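Local coordinates for protein zinc chaperone AztD (Citrobacter koseri, PDB 6CMK) that acts as a periplasmic zinc chaperone, binding zinc and handing one ion directly to the solute-binding protein AztC of the AztABCD transport system, at residues B[221-225]-B[236-240]. Residues are numbered along the deposited sequence; the frame is centred on the assembly and turned at random.
Sequences SGDTF and ITQKN
The Phe225 ring meets Ile236 CD1 obliquely, on the sheet face that both residues share, and the other flat group, the Asp223 carboxylate, takes the Thr224 hydroxyl from above its plane: OG1 donates to Asp223 OD1 at 2.9 Å, 41° out of that plane. Asp223 OD1 also accepts from Gln269 NE2, while OD2 is the oxygen nearer to Lys239. The motif is the antiparallel hairpin of strands 224-228 and 232-237, the two middle strands of one four-stranded blade of the beta propeller. Phe225 and Ile236 form a hydrogen-bonded pair: Phe225 N reaches Ile236 O at 2.9 Å nearly straight (166°), and Ile236 N returns to Phe225 O at 2.8 Å, each donor lying in the carbonyl plane of its acceptor. The Phe225 and Ile236 CB atoms stand 4.3 Å apart, and Tyr175 touches both side chains. Phe225 lies outside the coordination shell of a high-affinity zinc site: its side chain is about 12 Å from the bound zinc ion.

Thr224 and Thr237 run side by side in the same direction. With Thr237 CG2 anti to its carbonyl carbon (OG1 chi1 56°), the methyl group is presented to Thr224 OG1 at 3.7 Å. Beyond this pair the backbones separate, Asp223 CA and Gln238 CA being 7.8 Å apart, and water takes over: one molecule links Asp223 O and Gln238 N, accepting from the latter. Charge is bridged likewise, since Asp223 OD2 and Lys239 NZ, too far apart for a salt bridge, share a second water, 2.9 Å from Lys239 NZ.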
# COMPACT_ATOMS: atom_id res chain seq x y z
N SER B 221 -8.67 7.09 -8.05
CA SER B 221 -9.11 6.09 -7.07
C SER B 221 -8.49 4.76 -7.48
O SER B 221 -8.90 4.17 -8.48
CB SER B 221 -10.63 6.01 -7.02
OG SER B 221 -11.05 5.11 -5.99
N GLY B 222 -7.53 4.30 -6.70
CA GLY B 222 -6.81 3.10 -7.09
C GLY B 222 -6.18 3.29 -8.45
O GLY B 222 -5.60 4.34 -8.75
N ASP B 223 -6.31 2.27 -9.31
CA ASP B 223 -5.66 2.30 -10.61
C ASP B 223 -6.43 3.09 -11.67
O ASP B 223 -6.01 3.09 -12.84
CB ASP B 223 -5.42 0.87 -11.10
CG ASP B 223 -6.67 0.17 -11.61
OD1 ASP B 223 -7.82 0.63 -11.37
OD2 ASP B 223 -6.49 -0.87 -12.27
N THR B 224 -7.50 3.79 -11.30
CA THR B 224 -8.36 4.47 -12.25
C THR B 224 -8.37 5.96 -11.95
O THR B 224 -8.52 6.37 -10.80
CB THR B 224 -9.78 3.90 -12.21
OG1 THR B 224 -9.72 2.51 -12.55
CG2 THR B 224 -10.69 4.61 -13.22
N PHE B 225 -8.18 6.78 -12.99
CA PHE B 225 -8.26 8.22 -12.85
C PHE B 225 -9.47 8.73 -13.62
O PHE B 225 -9.77 8.25 -14.71
CB PHE B 225 -6.98 8.90 -13.35
CG PHE B 225 -6.77 10.25 -12.75
CD1 PHE B 225 -7.33 11.37 -13.35
CD2 PHE B 225 -6.05 10.40 -11.58
CE1 PHE B 225 -7.17 12.60 -12.79
CE2 PHE B 225 -5.88 11.64 -11.01
CZ PHE B 225 -6.45 12.74 -11.62
N ILE B 236 -9.42 6.56 -16.90
CA ILE B 236 -8.08 6.31 -17.43
C ILE B 236 -7.42 5.21 -16.62
O ILE B 236 -7.44 5.25 -15.38
CB ILE B 236 -7.21 7.58 -17.40
CG1 ILE B 236 -7.96 8.80 -17.98
CG2 ILE B 236 -5.91 7.36 -18.17
CD1 ILE B 236 -7.30 10.11 -17.63
N THR B 237 -6.80 4.26 -17.31
CA THR B 237 -5.96 3.24 -16.69
C THR B 237 -4.71 3.06 -17.54
O THR B 237 -4.72 3.36 -18.74
CB THR B 237 -6.66 1.88 -16.59
OG1 THR B 237 -7.09 1.49 -17.90
CG2 THR B 237 -7.86 1.94 -15.67
N GLN B 238 -3.64 2.56 -16.92
CA GLN B 238 -2.44 2.20 -17.67
C GLN B 238 -1.92 0.87 -17.15
O GLN B 238 -1.78 0.69 -15.94
CB GLN B 238 -1.33 3.24 -17.55
CG GLN B 238 -0.11 2.88 -18.41
CD GLN B 238 1.03 3.86 -18.28
OE1 GLN B 238 1.30 4.39 -17.21
NE2 GLN B 238 1.72 4.10 -19.39
N LYS B 239 -1.62 -0.03 -18.07
CA LYS B 239 -0.90 -1.24 -17.70
C LYS B 239 0.50 -1.17 -18.29
O LYS B 239 1.30 -0.34 -17.85
CB LYS B 239 -1.72 -2.46 -18.12
CG LYS B 239 -2.97 -2.55 -17.24
CD LYS B 239 -3.81 -3.78 -17.53
CE LYS B 239 -5.23 -3.58 -17.02
NZ LYS B 239 -5.30 -3.42 -15.54
N ASN B 240 0.83 -1.98 -19.29
CA ASN B 240 2.19 -2.00 -19.80
C ASN B 240 2.27 -1.44 -21.21
O ASN B 240 3.12 -1.84 -22.01
CB ASN B 240 2.75 -3.42 -19.71
CG ASN B 240 3.11 -3.78 -18.28
OD1 ASN B 240 3.82 -3.03 -17.60
ND2 ASN B 240 2.60 -4.90 -17.80
O HOH W 1 -3.75 2.15 -14.09
O HOH W 2 -4.60 -0.76 -14.52